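Local coordinates for protein methylmalonyl-CoA carboxyltransferase 5S subunit (Propionibacterium freudenreichii subsp. shermanii, PDB 1RQB) that transfers a carboxyl group from the biotin of the 1.3S subunit to pyruvate, forming oxaloacetate, as the cobalt-dependent 5S component of transcarboxylase, at residues A[266-269]-A[270-273]; A[290-293]-A[294-298]; A[474-477]-A[478-482]. One frame throughout, in Å; residues are numbered along the deposited sequence.

Interaction 1: residues A[266-269]-A[270-273]; sequences ESVA and EMLE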
loop_
_atom_site.group_PDB
_atom_site.type_symbol
_atom_site.label_atom_id
_atom_site.label_comp_id
_atom_site.label_asym_id
_atom_site.label_seq_id
_atom_site.Cartn_x
_atom_site.Cartn_y
_atom_site.Cartn_z
ATOM N N GLU A 266 1.828 -11.283 -4.073
ATOM C CA GLU A 266 2.455 -12.041 -2.980
ATOM C C GLU A 266 1.825 -11.691 -1.631
ATOM O O GLU A 266 1.679 -12.560 -0.773
ATOM C CB GLU A 266 3.953 -11.776 -2.941
ATOM C CG GLU A 266 4.656 -12.097 -4.252
ATOM C CD GLU A 266 4.976 -10.837 -5.041
ATOM O OE1 GLU A 266 4.036 -10.123 -5.464
ATOM O OE2 GLU A 266 6.173 -10.552 -5.219
ATOM N N SER A 267 1.468 -10.425 -1.424
ATOM C CA SER A 267 0.855 -10.030 -0.147
ATOM C C SER A 267 -0.501 -10.719 0.014
ATOM O O SER A 267 -0.832 -11.216 1.091
ATOM C CB SER A 267 0.683 -8.512 -0.090
ATOM O OG SER A 267 1.947 -7.865 -0.137
ATOM N N VAL A 268 -1.288 -10.759 -1.059
ATOM C CA VAL A 268 -2.607 -11.403 -0.994
ATOM C C VAL A 268 -2.438 -12.901 -0.733
ATOM O O VAL A 268 -3.187 -13.495 0.040
ATOM C CB VAL A 268 -3.415 -11.152 -2.290
ATOM C CG1 VAL A 268 -4.652 -12.035 -2.335
ATOM C CG2 VAL A 268 -3.840 -9.697 -2.331
ATOM N N ALA A 269 -1.427 -13.522 -1.339
ATOM C CA ALA A 269 -1.242 -14.961 -1.103
ATOM C C ALA A 269 -0.775 -15.217 0.332
ATOM O O ALA A 269 -1.277 -16.120 1.001
ATOM C CB ALA A 269 -0.220 -15.548 -2.095
ATOM N N GLU A 270 0.182 -14.423 0.813
ATOM C CA GLU A 270 0.736 -14.636 2.160
ATOM C C GLU A 270 -0.264 -14.337 3.280
ATOM O O GLU A 270 -0.252 -15.002 4.314
ATOM C CB GLU A 270 1.979 -13.770 2.373
ATOM C CG GLU A 270 3.135 -14.115 1.462
ATOM C CD GLU A 270 4.080 -15.155 2.051
ATOM O OE1 GLU A 270 3.721 -15.831 3.047
ATOM O OE2 GLU A 270 5.192 -15.297 1.503
HETATM N N MSE A 271 -1.137 -13.360 3.091
HETATM C CA MSE A 271 -2.064 -12.960 4.159
HETATM C C MSE A 271 -3.068 -14.064 4.505
HETATM O O MSE A 271 -3.696 -14.004 5.560
HETATM C CB MSE A 271 -2.851 -11.714 3.755
HETATM C CG MSE A 271 -3.907 -11.961 2.685
HETATM SE SE MSE A 271 -4.927 -10.344 2.168
HETATM C CE MSE A 271 -6.458 -11.166 1.300
ATOM N N LEU A 272 -3.236 -15.074 3.655
ATOM C CA LEU A 272 -4.248 -16.108 3.921
ATOM C C LEU A 272 -3.751 -17.237 4.829
ATOM O O LEU A 272 -4.549 -18.075 5.247
ATOM C CB LEU A 272 -4.727 -16.725 2.597
ATOM C CG LEU A 272 -5.398 -15.764 1.617
ATOM C CD1 LEU A 272 -5.784 -16.519 0.333
ATOM C CD2 LEU A 272 -6.627 -15.158 2.276
ATOM N N GLU A 273 -2.462 -17.269 5.164
ATOM C CA GLU A 273 -1.915 -18.379 5.958
ATOM C C GLU A 273 -2.647 -18.556 7.290
ATOM O O GLU A 273 -2.754 -17.627 8.091
ATOM C CB GLU A 273 -0.412 -18.185 6.203
ATOM C CG GLU A 273 0.218 -19.309 7.023
ATOM C CD GLU A 273 1.740 -19.225 7.089
ATOM O OE1 GLU A 273 2.283 -18.100 7.028
ATOM O OE2 GLU A 273 2.390 -20.289 7.218
#
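V268 and M271, a selenomethionine, lie side by side and point the same way. They meet where CG1 of V268 comes within 4.2 Å of CE of M271. The M271 chain is extended beyond CG. Its CG sits between the backbone N and the carbonyl carbon (chi1 72°), a crowded position. This places CG 3.1 Å from the carbonyl oxygen O of V268 and runs SE past the CA of the same residue. CG of L272 comes to the same carbonyl, 3.5 Å from V268 O, so aliphatic carbons of two side chains pack against it.

E270 turns another way. Its chain bends at chi2, and its CG lies 3.1 Å from O of E266 before the carboxylate leaves the turn. Helix 265-271 is one of the helices packed around the parallel barrel of this TIM-barrel domain. V268 faces L238 and L272 faces M239, both on helix 234-243. A269 and E270 touch Y283 on the other neighbouring helix, 283-296.

In the backbone, E270 N bonds to E266 O at 2.9 Å, and M271 N bonds to S267 O at 2.9 Å. The next link is a weak one, from L272 N to A269 O at 3.5 Å. It reaches back three residues instead of four.

Three of the polar ends reach the second subunit. S267 OG bonds to the backbone of T231 of the second subunit. E270 and E273 both form salt bridges with K202 of that subunit, while E266 OE2 bonds to S254 OG within its own chain.

Interaction 2: residues A[290-293]-A[294-298]; sequences RDHF and KAIRP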
loop_
_atom_site.group_PDB
_atom_site.type_symbol
_atom_site.label_atom_id
_atom_site.label_comp_id
_atom_site.label_asym_id
_atom_site.label_seq_id
_atom_site.Cartn_x
_atom_site.Cartn_y
_atom_site.Cartn_z
ATOM N N ARG A 290 8.779 -10.974 -9.652
ATOM C CA ARG A 290 8.938 -9.719 -8.904
ATOM C C ARG A 290 10.282 -9.065 -9.233
ATOM O O ARG A 290 10.343 -7.877 -9.544
ATOM C CB ARG A 290 8.896 -9.975 -7.399
ATOM C CG ARG A 290 9.017 -8.692 -6.611
ATOM C CD ARG A 290 9.066 -8.952 -5.125
ATOM N NE ARG A 290 10.329 -9.545 -4.713
ATOM C CZ ARG A 290 11.378 -8.830 -4.316
ATOM N NH1 ARG A 290 11.298 -7.501 -4.287
ATOM N NH2 ARG A 290 12.498 -9.440 -3.936
ATOM N N ASP A 291 11.354 -9.848 -9.140
ATOM C CA ASP A 291 12.714 -9.347 -9.387
ATOM C C ASP A 291 12.855 -8.879 -10.836
ATOM O O ASP A 291 13.537 -7.897 -11.127
ATOM C CB ASP A 291 13.743 -10.439 -9.066
ATOM C CG ASP A 291 13.966 -10.599 -7.563
ATOM O OD1 ASP A 291 13.359 -9.823 -6.791
ATOM O OD2 ASP A 291 14.748 -11.487 -7.155
ATOM N N HIS A 292 12.193 -9.576 -11.741
ATOM C CA HIS A 292 12.261 -9.187 -13.157
ATOM C C HIS A 292 11.733 -7.763 -13.337
ATOM O O HIS A 292 12.391 -6.914 -13.936
ATOM C CB HIS A 292 11.404 -10.119 -14.005
ATOM C CG HIS A 292 11.364 -9.728 -15.447
ATOM N ND1 HIS A 292 12.335 -10.114 -16.345
ATOM C CD2 HIS A 292 10.519 -8.921 -16.129
ATOM C CE1 HIS A 292 12.091 -9.559 -17.521
ATOM N NE2 HIS A 292 10.996 -8.829 -17.416
ATOM N N PHE A 293 10.537 -7.499 -12.822
ATOM C CA PHE A 293 9.948 -6.167 -13.025
ATOM C C PHE A 293 10.589 -5.110 -12.125
ATOM O O PHE A 293 10.571 -3.926 -12.458
ATOM C CB PHE A 293 8.432 -6.218 -12.860
ATOM C CG PHE A 293 7.744 -6.893 -14.019
ATOM C CD1 PHE A 293 7.319 -8.209 -13.923
ATOM C CD2 PHE A 293 7.640 -6.240 -15.250
ATOM C CE1 PHE A 293 6.802 -8.885 -15.043
ATOM C CE2 PHE A 293 7.130 -6.901 -16.379
ATOM C CZ PHE A 293 6.712 -8.228 -16.275
ATOM N N LYS A 294 11.167 -5.517 -11.005
ATOM C CA LYS A 294 11.808 -4.536 -10.118
ATOM C C LYS A 294 12.986 -3.888 -10.850
ATOM O O LYS A 294 13.257 -2.698 -10.692
ATOM C CB LYS A 294 12.311 -5.211 -8.838
ATOM C CG LYS A 294 12.981 -4.217 -7.897
ATOM C CD LYS A 294 13.483 -4.859 -6.614
ATOM C CE LYS A 294 14.143 -3.806 -5.723
ATOM N NZ LYS A 294 13.281 -2.592 -5.502
ATOM N N ALA A 295 13.668 -4.675 -11.669
ATOM C CA ALA A 295 14.835 -4.191 -12.420
ATOM C C ALA A 295 14.408 -3.331 -13.612
ATOM O O ALA A 295 15.146 -2.448 -14.047
ATOM C CB ALA A 295 15.658 -5.393 -12.912
ATOM N N ILE A 296 13.206 -3.555 -14.122
ATOM C CA ILE A 296 12.731 -2.833 -15.312
ATOM C C ILE A 296 11.960 -1.553 -14.976
ATOM O O ILE A 296 12.038 -0.572 -15.714
ATOM C CB ILE A 296 11.825 -3.776 -16.150
ATOM C CG1 ILE A 296 12.711 -4.704 -16.979
ATOM C CG2 ILE A 296 10.825 -2.982 -17.002
ATOM C CD1 ILE A 296 11.955 -5.791 -17.672
ATOM N N ARG A 297 11.249 -1.523 -13.861
ATOM C CA ARG A 297 10.382 -0.373 -13.566
ATOM C C ARG A 297 11.094 0.982 -13.521
ATOM O O ARG A 297 10.535 1.977 -13.983
ATOM C CB ARG A 297 9.601 -0.610 -12.280
ATOM C CG ARG A 297 8.580 0.483 -12.009
ATOM C CD ARG A 297 7.725 0.134 -10.819
ATOM N NE ARG A 297 6.751 1.181 -10.559
ATOM C CZ ARG A 297 5.820 1.105 -9.617
ATOM N NH1 ARG A 297 5.735 0.016 -8.852
ATOM N NH2 ARG A 297 4.990 2.121 -9.425
ATOM N N PRO A 298 12.321 1.069 -12.970
ATOM C CA PRO A 298 12.963 2.394 -12.941
ATOM C C PRO A 298 13.095 3.103 -14.291
ATOM O O PRO A 298 13.149 4.331 -14.348
ATOM C CB PRO A 298 14.324 2.107 -12.299
ATOM C CG PRO A 298 14.027 0.928 -11.412
ATOM C CD PRO A 298 13.183 0.066 -12.325
#
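One face of the F293 ring carries H292, whose CD2 stands 3.7 Å above the plane, over the ring centre. CD1 of F293 lies at the edge of the imidazole, in its plane. I296 reaches the same imidazole obliquely from one helical turn on. Its CD1 is 3.2 Å from NE2 of H292, a tight approach for a methyl group. With CG of H292 anti to the backbone N (chi1 177°), the ring is brought to the I296 side.

The R290 guanidinium has OD1 of D291 over one face, toward the rim, with NH2 of R290 3.0 Å from that oxygen. OD1 sits well off the guanidinium plane, so this is electrostatic, not a directed hydrogen bond. K294 runs alongside R290, and its CD comes near R290 NH1.

K294 N bonds to R290 O and R297 N to F293 O, both at 2.9 Å. On helix 283-296 of the TIM-barrel domain, the F293 ring packs against V31 and L32 of helix 31-39, about 7 Å from the side chain of substrate-binding H36.

H292 NE2 bonds to the backbone O of D48. D291 probably offsets part of the R290 charge beside K294, whose NZ hydrogen-bonds to T307 OG1 of the second subunit.

Interaction 3: residues A[474-477]-A[478-482]; sequences VALT and DAQLK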
loop_
_atom_site.group_PDB
_atom_site.type_symbol
_atom_site.label_atom_id
_atom_site.label_comp_id
_atom_site.label_asym_id
_atom_site.label_seq_id
_atom_site.Cartn_x
_atom_site.Cartn_y
_atom_site.Cartn_z
ATOM N N VAL A 474 9.743 3.644 -25.255
ATOM C CA VAL A 474 9.818 5.075 -24.929
ATOM C C VAL A 474 10.385 5.227 -23.516
ATOM O O VAL A 474 10.379 6.314 -22.942
ATOM C CB VAL A 474 8.434 5.742 -25.008
ATOM C CG1 VAL A 474 7.961 5.758 -26.448
ATOM C CG2 VAL A 474 7.428 4.990 -24.126
ATOM N N ALA A 475 10.854 4.113 -22.965
ATOM C CA ALA A 475 11.432 4.098 -21.613
ATOM C C ALA A 475 12.882 4.579 -21.693
ATOM O O ALA A 475 13.495 4.561 -22.760
ATOM C CB ALA A 475 11.395 2.675 -21.044
ATOM N N LEU A 476 13.423 5.005 -20.564
ATOM C CA LEU A 476 14.824 5.445 -20.525
ATOM C C LEU A 476 15.710 4.227 -20.789
ATOM O O LEU A 476 15.338 3.100 -20.464
ATOM C CB LEU A 476 15.150 6.016 -19.139
ATOM C CG LEU A 476 14.274 7.193 -18.701
ATOM C CD1 LEU A 476 14.541 7.518 -17.240
ATOM C CD2 LEU A 476 14.572 8.406 -19.578
ATOM N N THR A 477 16.860 4.436 -21.416
ATOM C CA THR A 477 17.786 3.314 -21.634
ATOM C C THR A 477 18.660 3.211 -20.384
ATOM O O THR A 477 18.668 4.119 -19.554
ATOM C CB THR A 477 18.715 3.556 -22.838
ATOM O OG1 THR A 477 19.514 4.721 -22.591
ATOM C CG2 THR A 477 17.904 3.742 -24.115
ATOM N N ASP A 478 19.388 2.114 -20.233
ATOM C CA ASP A 478 20.255 1.977 -19.054
ATOM C C ASP A 478 21.223 3.162 -19.004
ATOM O O ASP A 478 21.482 3.726 -17.942
ATOM C CB ASP A 478 21.026 0.659 -19.113
ATOM C CG ASP A 478 20.111 -0.547 -19.034
ATOM O OD1 ASP A 478 19.319 -0.629 -18.068
ATOM O OD2 ASP A 478 20.180 -1.412 -19.935
ATOM N N ALA A 479 21.736 3.542 -20.169
ATOM C CA ALA A 479 22.682 4.663 -20.272
ATOM C C ALA A 479 22.021 5.947 -19.769
ATOM O O ALA A 479 22.616 6.709 -19.009
ATOM C CB ALA A 479 23.121 4.831 -21.719
ATOM N N GLN A 480 20.787 6.190 -20.195
ATOM C CA GLN A 480 20.074 7.407 -19.778
ATOM C C GLN A 480 19.746 7.325 -18.287
ATOM O O GLN A 480 19.789 8.327 -17.574
ATOM C CB GLN A 480 18.777 7.568 -20.568
ATOM C CG GLN A 480 18.970 7.717 -22.063
ATOM C CD GLN A 480 17.657 7.888 -22.792
ATOM O OE1 GLN A 480 16.808 6.998 -22.772
ATOM N NE2 GLN A 480 17.479 9.040 -23.436
ATOM N N LEU A 481 19.408 6.127 -17.829
ATOM C CA LEU A 481 19.064 5.940 -16.413
ATOM C C LEU A 481 20.305 6.224 -15.563
ATOM O O LEU A 481 20.266 7.029 -14.633
ATOM C CB LEU A 481 18.566 4.511 -16.181
ATOM C CG LEU A 481 17.657 4.311 -14.966
ATOM C CD1 LEU A 481 16.519 5.321 -15.005
ATOM C CD2 LEU A 481 17.115 2.888 -14.959
ATOM N N LYS A 482 21.408 5.569 -15.913
ATOM C CA LYS A 482 22.675 5.739 -15.188
ATOM C C LYS A 482 23.170 7.180 -15.336
ATOM O O LYS A 482 23.800 7.727 -14.433
ATOM C CB LYS A 482 23.729 4.771 -15.733
ATOM C CG LYS A 482 25.072 4.865 -15.021
ATOM C CD LYS A 482 26.103 3.892 -15.591
ATOM C CE LYS A 482 27.439 4.038 -14.861
ATOM N NZ LYS A 482 28.492 3.115 -15.378
HETATM O O HOH W 1 14.494 6.300 -24.353
#
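The extended Q480 side chain reaches back along the N terminus of its own helix and accepts a hydrogen bond from the backbone of T477. The bond from T477 N to Q480 OE1 is 2.9 Å long. It arrives in the plane of the amide carbonyl, on a lone pair. A water also donates to Q480 OE1, at 2.9 Å, and to the backbone O of A475, at 2.6 Å. The amide oxygen is thus held by two donors and linked to the loop before the helix.

T477 answers in the other direction. Its OG1 accepts from Q480 N at 3.1 Å, with a fairly straight N-H...O angle of 159°. OG1 reaches that N-H because it lies between the backbone N and the carbonyl carbon (chi1 61°). The two side chains cross obliquely, and CG of Q480 comes 3.1 Å from T477 OG1.

L476 and L481 meet nearly at right angles, their CD1 atoms 3.7 Å apart. A main-chain bond runs from L481 N to T477 O, at 2.7 Å.

Before the helix, L476 pairs by backbone hydrogen bonds with K299, and A475 packs on Y300. T477 is the N-cap of helix 478-484, and the reciprocal bonds between T477 and Q480 make a capping box. The apolar contact of L476 and L481, which spans this box, is a hydrophobic staple.

The three contacts follow one another along the chain, and none crosses or encloses another. Each closes only a short local span. Interaction 1 spans most of helix 265-271 and the residues after it. Strand 277-278 follows, and then helix 283-296, whose last turns hold interaction 2. These two neighbouring helices meet at E266 and R290, where E266 OE2 is 3.3 Å from R290 CD. A long excursion through the helices of the conserved carboxylase domain leads to interaction 3, at the start of helix 478-484. This late segment returns to the chain just after helix 283-296: P298 O packs 3.6 Å from L481 CD1. Interactions 1 and 3 do not touch.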